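Local coordinates for protein GP37 (Pseudomonas phage phikz, PDB 5FT0) that inhibits the RNA degradosome of its bacterial host, probably by acting on the ribonuclease RNase E, at residues T2-T7 with A68-Y73; E10-L15 with H25-I30; L15-G20 with C216-E221. All coordinates share one frame; numbering follows the deposited sequence. Where two conformers were deposited one is given.

From the N terminus the chain runs through strand 4-6, helix 8-15 and the loop into strand 30-37. Contact 1 sets the first strand against helix 67-82, closing a loop of some sixty residues. Nested inside it, contact 2 closes a much shorter loop, in which the chain leaving helix 8-15 folds back over that helix. Contact 3 reaches far ahead, from the end of the same helix to the turn between strands 206-217 and 220-232, and crosses both of the others. Contacts 2 and 3 share L15. Together the three join the N-terminal four-stranded sheet, helices 8-15 and 67-82, and the seven-stranded sheet.

Contact 1. Residues T2-T7 with A68-Y73; sequences TQFNIT and AMVREY
R71 of helix 67-82 reaches past the ring of F4 to the backbone carbonyl of N5. The helix is touched first by the outer end of the ring: F4 CE2 lies 3.6 Å from R71 CB, and F4 CZ is 3.5 Å from R71 N, so the ring tip presses on the helix backbone. V70 meets the ring at its edge and in its plane, with V70 CG1 3.8 Å from F4 CZ. Farther out, the guanidinium passes the inner part of the ring. F4 CD2 sits over one face of the group, 3.3 Å from R71 NH2, and the two planes are inclined by 41°, well short of a parallel stack. In this conformer, one of two modelled for R71, both terminal nitrogens turn to a single acceptor: R71 NH1 is 3.0 Å and R71 NH2 3.2 Å from N5 O, and both bonds are strongly bent and weak.

Strand 4-6 is an outermost strand of a four-stranded antiparallel sheet, with helix 67-82 packed against the sheet, V70 also reaching W34 of strand 30-37. The axis of residues 4-6 passes 9.9 Å from that of residues 68-73, the two running 29° apart. Q3 and F4 both face V32 on the neighbouring strand, a classic beta bulge. I6 slides alongside the arginine in the opposite sense, I6 CD1 coming 4.1 Å from R71 CG.

The first torsion of F4 (chi1 68°) tucks CG over its own backbone, which turns the ring to the helix. R71 leaves the helix extended and bends only at chi3, bringing its tip round to the strand. The firmer partner of R71 NH1 is the carboxylate of E10, a salt bridge that ties helix 8-15 to the same arginine. I6 also touches V74, farther along the helix.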
loop_
_atom_site.group_PDB
_atom_site.type_symbol
_atom_site.label_atom_id
_atom_site.label_comp_id
_atom_site.label_asym_id
_atom_site.label_seq_id
_atom_site.Cartn_x
_atom_site.Cartn_y
_atom_site.Cartn_z
ATOM N N THR A 2 26.416 2.325 -14.469
ATOM C CA THR A 2 27.103 1.210 -13.823
ATOM C C THR A 2 26.089 0.311 -13.108
ATOM O O THR A 2 25.254 0.817 -12.361
ATOM C CB THR A 2 28.164 1.699 -12.823
ATOM N N GLN A 3 26.142 -1.008 -13.320
ATOM C CA GLN A 3 27.149 -1.698 -14.136
ATOM C C GLN A 3 27.072 -1.342 -15.621
ATOM O O GLN A 3 28.057 -1.477 -16.348
ATOM C CB GLN A 3 27.008 -3.214 -13.956
ATOM C CG GLN A 3 28.159 -4.034 -14.528
ATOM C CD GLN A 3 28.100 -5.497 -14.112
ATOM O OE1 GLN A 3 27.489 -5.847 -13.101
ATOM N NE2 GLN A 3 28.739 -6.359 -14.894
ATOM N N PHE A 4 25.906 -0.869 -16.058
ATOM C CA PHE A 4 25.789 -0.228 -17.360
ATOM C C PHE A 4 24.502 0.582 -17.397
ATOM O O PHE A 4 23.616 0.419 -16.553
ATOM C CB PHE A 4 25.834 -1.243 -18.510
ATOM C CG PHE A 4 24.640 -2.143 -18.581
ATOM C CD1 PHE A 4 24.598 -3.322 -17.854
ATOM C CD2 PHE A 4 23.568 -1.826 -19.399
ATOM C CE1 PHE A 4 23.499 -4.159 -17.927
ATOM C CE2 PHE A 4 22.468 -2.656 -19.477
ATOM C CZ PHE A 4 22.433 -3.826 -18.740
ATOM N N ASN A 5 24.418 1.465 -18.388
ATOM C CA ASN A 5 23.292 2.369 -18.552
ATOM C C ASN A 5 22.524 2.047 -19.826
ATOM O O ASN A 5 23.086 1.541 -20.800
ATOM C CB ASN A 5 23.757 3.831 -18.601
ATOM C CG ASN A 5 24.552 4.233 -17.374
ATOM O OD1 ASN A 5 24.005 4.367 -16.280
ATOM N ND2 ASN A 5 25.852 4.435 -17.555
ATOM N N ILE A 6 21.228 2.340 -19.802
ATOM C CA ILE A 6 20.370 2.286 -20.979
ATOM C C ILE A 6 19.778 3.678 -21.140
ATOM O O ILE A 6 18.937 4.094 -20.333
ATOM C CB ILE A 6 19.262 1.231 -20.847
ATOM C CG1 ILE A 6 19.859 -0.155 -20.604
ATOM C CG2 ILE A 6 18.378 1.223 -22.091
ATOM C CD1 ILE A 6 18.814 -1.250 -20.464
ATOM N N THR A 7 20.222 4.409 -22.159
ATOM C CA THR A 7 19.703 5.756 -22.317
ATOM C C THR A 7 18.250 5.703 -22.779
ATOM O O THR A 7 17.769 4.694 -23.306
ATOM C CB THR A 7 20.533 6.566 -23.316
ATOM O OG1 THR A 7 20.298 6.081 -24.647
ATOM C CG2 THR A 7 22.015 6.445 -23.000
ATOM N N ALA A 68 25.370 -7.480 -22.241
ATOM C CA ALA A 68 24.567 -7.498 -23.462
ATOM C C ALA A 68 23.278 -8.289 -23.275
ATOM O O ALA A 68 22.222 -7.893 -23.780
ATOM C CB ALA A 68 25.383 -8.076 -24.619
HETATM N N MSE A 69 23.344 -9.405 -22.559
HETATM C CA MSE A 69 22.154 -10.197 -22.274
HETATM C C MSE A 69 21.196 -9.457 -21.339
HETATM O O MSE A 69 19.985 -9.445 -21.561
HETATM C CB MSE A 69 22.538 -11.543 -21.661
HETATM C CG MSE A 69 21.349 -12.325 -21.121
HETATM SE SE MSE A 69 21.874 -13.869 -20.042
HETATM C CE MSE A 69 22.668 -14.949 -21.454
ATOM N N VAL A 70 21.743 -8.847 -20.286
ATOM C CA VAL A 70 20.901 -8.118 -19.343
ATOM C C VAL A 70 20.287 -6.900 -20.017
ATOM O O VAL A 70 19.121 -6.565 -19.781
ATOM C CB VAL A 70 21.704 -7.734 -18.086
ATOM C CG1 VAL A 70 20.843 -6.918 -17.133
ATOM C CG2 VAL A 70 22.231 -8.985 -17.390
ATOM N N ARG A 71 21.059 -6.220 -20.870
ATOM C CA ARG A 71 20.520 -5.084 -21.612
ATOM C C ARG A 71 19.351 -5.513 -22.488
ATOM O O ARG A 71 18.319 -4.833 -22.545
ATOM C CB ARG A 71 21.616 -4.437 -22.459
ATOM C CG ARG A 71 21.139 -3.238 -23.265
ATOM C CD ARG A 71 22.240 -2.704 -24.171
ATOM N NE ARG A 71 23.420 -2.296 -23.416
ATOM C CZ ARG A 71 23.645 -1.057 -22.993
ATOM N NH1 ARG A 71 22.769 -0.093 -23.254
ATOM N NH2 ARG A 71 24.749 -0.779 -22.314
ATOM N N GLU A 72 19.498 -6.642 -23.183
ATOM C CA GLU A 72 18.409 -7.149 -24.010
ATOM C C GLU A 72 17.197 -7.502 -23.160
ATOM O O GLU A 72 16.057 -7.190 -23.524
ATOM C CB GLU A 72 18.871 -8.369 -24.806
ATOM C CG GLU A 72 19.019 -8.127 -26.293
ATOM C CD GLU A 72 19.098 -9.420 -27.082
ATOM O OE1 GLU A 72 19.523 -10.448 -26.510
ATOM O OE2 GLU A 72 18.726 -9.411 -28.274
ATOM N N TYR A 73 17.425 -8.159 -22.018
ATOM C CA TYR A 73 16.309 -8.557 -21.165
ATOM C C TYR A 73 15.528 -7.342 -20.679
ATOM O O TYR A 73 14.294 -7.323 -20.730
ATOM C CB TYR A 73 16.805 -9.377 -19.973
ATOM C CG TYR A 73 15.679 -9.765 -19.046
ATOM C CD1 TYR A 73 14.866 -10.851 -19.332
ATOM C CD2 TYR A 73 15.405 -9.025 -17.902
ATOM C CE1 TYR A 73 13.820 -11.198 -18.501
ATOM C CE2 TYR A 73 14.359 -9.366 -17.064
ATOM C CZ TYR A 73 13.572 -10.454 -17.369
ATOM O OH TYR A 73 12.533 -10.801 -16.540
#

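Contact 2. Residues E10-L15 with H25-I30; sequences EQLQAL and HKLEDI
Q11 projects from helix 8-15 to the backbone of E28, while L27 of the same loop settles against the helix beside it. From CB, which points at the loop, the glutamine chain runs out extended: CG stands anti to the carbonyl carbon (chi1 -52°), and the next torsion keeps the chain straight, so the amide is delivered to the loop at full length. CD already lies near the loop, 3.7 Å from E28 O. The two amide atoms then part company. Q11 NE2 donates to E28 O at 2.8 Å with an N-H...O angle of 147°, arriving from above the carbonyl plane rather than within it. The same nitrogen lies 3.4 Å from I30 CG1, whose side chain crosses the glutamine at about a right angle, and it makes weak hydrogen bonds to the carbonyl oxygens of I6 and T7. Q11 OE1 faces the methyl L27 CD2 at 3.8 Å and accepts a hydrogen bond from a water, which in turn accepts one from E28 N. Directly and through the water, one amide therefore engages both the carbonyl and the N-H of E28.

The apolar half of the contact is carried by L27. It meets L15 tip to tip, CD1 of each 3.8 Å apart, and crosses L12 nearly at right angles, with L27 CD1 3.9 Å from L12 CB and slightly nearer the backbone, 3.8 Å from L12 N. The loop carboxylates have their partners elsewhere: E28 bonds S51, and D29 accepts the backbone N-H of W8.

Q11 and L15 point into the junction of helix 8-15, this loop and helix 67-82, where I78 touches Q11 and I79 and N82 touch L15, while I30 leads the loop into strand 30-37, paired with strand 4-6.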
loop_
_atom_site.group_PDB
_atom_site.type_symbol
_atom_site.label_atom_id
_atom_site.label_comp_id
_atom_site.label_asym_id
_atom_site.label_seq_id
_atom_site.Cartn_x
_atom_site.Cartn_y
_atom_site.Cartn_z
ATOM N N GLU A 10 17.893 4.824 -26.564
ATOM C CA GLU A 10 17.863 3.413 -26.957
ATOM C C GLU A 10 16.483 2.816 -26.718
ATOM O O GLU A 10 15.994 2.016 -27.523
ATOM C CB GLU A 10 18.906 2.582 -26.196
ATOM C CG GLU A 10 20.179 3.291 -25.776
ATOM C CD GLU A 10 21.169 2.377 -25.066
ATOM O OE1 GLU A 10 21.091 1.144 -25.229
ATOM O OE2 GLU A 10 22.012 2.904 -24.313
ATOM N N GLN A 11 15.851 3.177 -25.599
ATOM C CA GLN A 11 14.508 2.685 -25.318
ATOM C C GLN A 11 13.516 3.185 -26.360
ATOM O O GLN A 11 12.738 2.400 -26.916
ATOM C CB GLN A 11 14.083 3.111 -23.913
ATOM C CG GLN A 11 15.090 2.757 -22.833
ATOM C CD GLN A 11 14.759 3.388 -21.494
ATOM O OE1 GLN A 11 13.616 3.337 -21.037
ATOM N NE2 GLN A 11 15.761 3.989 -20.856
ATOM N N LEU A 12 13.543 4.488 -26.651
ATOM C CA LEU A 12 12.600 5.058 -27.608
ATOM C C LEU A 12 12.808 4.478 -29.003
ATOM O O LEU A 12 11.841 4.266 -29.743
ATOM C CB LEU A 12 12.731 6.580 -27.629
ATOM C CG LEU A 12 11.733 7.336 -28.508
ATOM C CD1 LEU A 12 10.306 6.949 -28.154
ATOM C CD2 LEU A 12 11.927 8.831 -28.347
ATOM N N GLN A 13 14.062 4.204 -29.374
ATOM C CA GLN A 13 14.329 3.604 -30.677
ATOM C C GLN A 13 13.727 2.207 -30.779
ATOM O O GLN A 13 13.155 1.844 -31.813
ATOM C CB GLN A 13 15.835 3.562 -30.936
ATOM C CG GLN A 13 16.434 4.921 -31.266
ATOM C CD GLN A 13 17.936 4.962 -31.068
ATOM O OE1 GLN A 13 18.583 3.928 -30.897
ATOM N NE2 GLN A 13 18.500 6.164 -31.087
ATOM N N ALA A 14 13.845 1.409 -29.716
ATOM C CA ALA A 14 13.204 0.098 -29.707
ATOM C C ALA A 14 11.685 0.228 -29.713
ATOM O O ALA A 14 10.994 -0.494 -30.441
ATOM C CB ALA A 14 13.669 -0.707 -28.493
ATOM N N LEU A 15 11.147 1.151 -28.909
ATOM C CA LEU A 15 9.700 1.323 -28.849
ATOM C C LEU A 15 9.132 1.826 -30.169
ATOM O O LEU A 15 7.988 1.507 -30.513
ATOM C CB LEU A 15 9.334 2.274 -27.710
ATOM C CG LEU A 15 9.569 1.732 -26.300
ATOM C CD1 LEU A 15 9.084 2.716 -25.247
ATOM C CD2 LEU A 15 8.881 0.385 -26.139
ATOM N N HIS A 25 5.193 5.426 -22.252
ATOM C CA HIS A 25 5.464 5.888 -20.898
ATOM C C HIS A 25 6.622 6.879 -20.913
ATOM O O HIS A 25 7.432 6.876 -21.846
ATOM C CB HIS A 25 5.785 4.695 -19.994
ATOM C CG HIS A 25 5.806 5.023 -18.534
ATOM N ND1 HIS A 25 6.943 5.458 -17.885
ATOM C CD2 HIS A 25 4.834 4.965 -17.593
ATOM C CE1 HIS A 25 6.667 5.663 -16.610
ATOM N NE2 HIS A 25 5.395 5.370 -16.405
ATOM N N LYS A 26 6.701 7.737 -19.898
ATOM C CA LYS A 26 7.870 8.590 -19.728
ATOM C C LYS A 26 9.133 7.740 -19.723
ATOM O O LYS A 26 9.203 6.722 -19.028
ATOM C CB LYS A 26 7.755 9.376 -18.420
ATOM C CG LYS A 26 8.943 10.269 -18.132
ATOM C CD LYS A 26 9.007 11.404 -19.134
ATOM C CE LYS A 26 10.173 12.321 -18.847
ATOM N NZ LYS A 26 10.214 13.456 -19.807
ATOM N N LEU A 27 10.122 8.147 -20.514
ATOM C CA LEU A 27 11.364 7.397 -20.670
ATOM C C LEU A 27 12.537 8.212 -20.145
ATOM O O LEU A 27 12.730 9.365 -20.547
ATOM C CB LEU A 27 11.604 7.022 -22.136
ATOM C CG LEU A 27 10.535 6.185 -22.839
ATOM C CD1 LEU A 27 10.925 5.943 -24.286
ATOM C CD2 LEU A 27 10.311 4.865 -22.113
ATOM N N GLU A 28 13.316 7.612 -19.251
ATOM C CA GLU A 28 14.517 8.228 -18.709
ATOM C C GLU A 28 15.675 7.246 -18.809
ATOM O O GLU A 28 15.476 6.038 -18.969
ATOM C CB GLU A 28 14.327 8.651 -17.246
ATOM C CG GLU A 28 13.265 9.709 -17.025
ATOM C CD GLU A 28 13.101 10.060 -15.560
ATOM O OE1 GLU A 28 13.121 9.134 -14.721
ATOM O OE2 GLU A 28 12.956 11.260 -15.248
ATOM N N ASP A 29 16.891 7.780 -18.703
ATOM C CA ASP A 29 18.076 6.933 -18.638
ATOM C C ASP A 29 17.963 5.962 -17.468
ATOM O O ASP A 29 17.557 6.338 -16.364
ATOM C CB ASP A 29 19.341 7.781 -18.492
ATOM C CG ASP A 29 19.604 8.661 -19.700
ATOM O OD1 ASP A 29 19.038 8.395 -20.781
ATOM O OD2 ASP A 29 20.396 9.618 -19.571
ATOM N N ILE A 30 18.309 4.703 -17.723
ATOM C CA ILE A 30 18.264 3.635 -16.728
ATOM C C ILE A 30 19.695 3.324 -16.313
ATOM O O ILE A 30 20.557 3.098 -17.171
ATOM C CB ILE A 30 17.603 2.360 -17.286
ATOM C CG1 ILE A 30 16.163 2.572 -17.760
ATOM C CG2 ILE A 30 17.546 1.308 -16.200
ATOM C CD1 ILE A 30 15.132 2.552 -16.663
HETATM O O HOH W 1 12.619 4.613 -18.523
#

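Contact 3. Residues L15-G20 with C216-E221; sequences LSKLDG and CHPDVE
The type I turn from H217 to V220 links two adjacent antiparallel strands, 206-217 and 220-232, and it meets a second type I turn, L15 to L18, that ends helix 8-15. K17 reaches from one turn to the other. Its CB lies 3.8 Å from H217 NE2, its CD passes P218 CG at 4.1 Å, and its ammonium group closes a salt bridge with D219. K17 NZ is 2.8 Å from D219 OD1, on the syn lone pair of that oxygen, and a second, weak bond goes to D219 OD2. Extended beyond CG, the lysine passes H217 and P218 to bring its ammonium to D219.

Beside the CB of the lysine, the H217 ring is held by both its nitrogens. H217 ND1 accepts the backbone N-H of D219 at 3.1 Å, nearly straight at 165°, while H217 NE2 bonds the carbonyl of A14 in the last turn of helix 8-15. This pattern is consistent with a neutral ring carrying its proton on NE2. L18 CD2 comes to the ring edge, in plane, 3.9 Å from H217 CD2, and I79 touches both residues.

The bound arginine lies about 11 Å from the H217 side chain. Braced by H217 and the salt bridge, although its own backbone bond from V220 N to H217 O is weak, this is the short connection of a beta hairpin, set against the C-terminal end of a helix.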
loop_
_atom_site.group_PDB
_atom_site.type_symbol
_atom_site.label_atom_id
_atom_site.label_comp_id
_atom_site.label_asym_id
_atom_site.label_seq_id
_atom_site.Cartn_x
_atom_site.Cartn_y
_atom_site.Cartn_z
ATOM N N LEU A 15 11.147 1.151 -28.909
ATOM C CA LEU A 15 9.700 1.323 -28.849
ATOM C C LEU A 15 9.132 1.826 -30.169
ATOM O O LEU A 15 7.988 1.507 -30.513
ATOM C CB LEU A 15 9.334 2.274 -27.710
ATOM C CG LEU A 15 9.569 1.732 -26.300
ATOM C CD1 LEU A 15 9.084 2.716 -25.247
ATOM C CD2 LEU A 15 8.881 0.385 -26.139
ATOM N N SER A 16 9.914 2.600 -30.927
ATOM C CA SER A 16 9.442 3.138 -32.198
ATOM C C SER A 16 9.215 2.058 -33.248
ATOM O O SER A 16 8.545 2.326 -34.251
ATOM C CB SER A 16 10.432 4.176 -32.732
ATOM O OG SER A 16 11.650 3.562 -33.121
ATOM N N LYS A 17 9.753 0.856 -33.051
ATOM C CA LYS A 17 9.489 -0.238 -33.975
ATOM C C LYS A 17 8.143 -0.903 -33.728
ATOM O O LYS A 17 7.711 -1.714 -34.554
ATOM C CB LYS A 17 10.618 -1.270 -33.895
ATOM C CG LYS A 17 11.927 -0.749 -34.466
ATOM C CD LYS A 17 13.134 -1.551 -34.018
ATOM C CE LYS A 17 14.417 -0.845 -34.447
ATOM N NZ LYS A 17 15.638 -1.548 -33.973
ATOM N N LEU A 18 7.467 -0.570 -32.630
ATOM C CA LEU A 18 6.148 -1.119 -32.343
ATOM C C LEU A 18 5.094 -0.391 -33.168
ATOM O O LEU A 18 4.960 0.836 -33.074
ATOM C CB LEU A 18 5.828 -1.004 -30.856
ATOM C CG LEU A 18 6.592 -1.918 -29.896
ATOM C CD1 LEU A 18 6.160 -1.657 -28.463
ATOM C CD2 LEU A 18 6.371 -3.374 -30.263
ATOM N N ASP A 19 4.350 -1.148 -33.975
ATOM C CA ASP A 19 3.204 -0.602 -34.691
ATOM C C ASP A 19 2.205 0.030 -33.730
ATOM O O ASP A 19 1.914 -0.516 -32.662
ATOM C CB ASP A 19 2.511 -1.706 -35.488
ATOM C CG ASP A 19 2.979 -1.775 -36.923
ATOM O OD1 ASP A 19 4.138 -1.397 -37.205
ATOM O OD2 ASP A 19 2.175 -2.212 -37.770
ATOM N N GLY A 20 1.672 1.186 -34.122
ATOM C CA GLY A 20 0.591 1.819 -33.399
ATOM C C GLY A 20 0.955 2.444 -32.070
ATOM O O GLY A 20 0.056 2.924 -31.367
ATOM N N CYS A 216 7.723 -11.359 -31.560
ATOM C CA CYS A 216 9.008 -11.131 -32.202
ATOM C C CYS A 216 9.252 -9.633 -32.337
ATOM O O CYS A 216 8.405 -8.904 -32.863
ATOM C CB CYS A 216 9.046 -11.801 -33.575
ATOM S SG CYS A 216 10.627 -11.670 -34.431
ATOM N N HIS A 217 10.408 -9.181 -31.859
ATOM C CA HIS A 217 10.817 -7.791 -31.952
ATOM C C HIS A 217 12.270 -7.746 -32.405
ATOM O O HIS A 217 13.080 -8.573 -31.969
ATOM C CB HIS A 217 10.654 -7.080 -30.599
ATOM C CG HIS A 217 10.912 -5.607 -30.648
ATOM N ND1 HIS A 217 12.182 -5.072 -30.648
ATOM C CD2 HIS A 217 10.060 -4.554 -30.683
ATOM C CE1 HIS A 217 12.101 -3.753 -30.691
ATOM N NE2 HIS A 217 10.825 -3.413 -30.711
ATOM N N PRO A 218 12.629 -6.804 -33.280
ATOM C CA PRO A 218 13.976 -6.829 -33.878
ATOM C C PRO A 218 15.121 -6.712 -32.882
ATOM O O PRO A 218 16.235 -7.137 -33.205
ATOM C CB PRO A 218 13.954 -5.630 -34.838
ATOM C CG PRO A 218 12.511 -5.409 -35.137
ATOM C CD PRO A 218 11.772 -5.770 -33.885
ATOM N N ASP A 219 14.893 -6.159 -31.691
ATOM C CA ASP A 219 15.979 -5.828 -30.776
ATOM C C ASP A 219 16.124 -6.802 -29.614
ATOM O O ASP A 219 17.089 -6.693 -28.851
ATOM C CB ASP A 219 15.788 -4.411 -30.227
ATOM C CG ASP A 219 15.880 -3.352 -31.309
ATOM O OD1 ASP A 219 16.548 -3.608 -32.333
ATOM O OD2 ASP A 219 15.289 -2.266 -31.137
ATOM N N VAL A 220 15.199 -7.746 -29.451
ATOM C CA VAL A 220 15.216 -8.656 -28.315
ATOM C C VAL A 220 14.900 -10.061 -28.802
ATOM O O VAL A 220 14.351 -10.261 -29.888
ATOM C CB VAL A 220 14.212 -8.241 -27.215
ATOM C CG1 VAL A 220 14.601 -6.899 -26.606
ATOM C CG2 VAL A 220 12.805 -8.196 -27.778
ATOM N N GLU A 221 15.255 -11.045 -27.973
ATOM C CA GLU A 221 14.944 -12.429 -28.310
ATOM C C GLU A 221 13.440 -12.655 -28.362
ATOM O O GLU A 221 12.945 -13.392 -29.225
ATOM C CB GLU A 221 15.590 -13.379 -27.301
ATOM C CG GLU A 221 17.108 -13.395 -27.347
ATOM C CD GLU A 221 17.701 -14.651 -26.736
ATOM O OE1 GLU A 221 16.979 -15.367 -26.008
ATOM O OE2 GLU A 221 18.894 -14.924 -26.989
#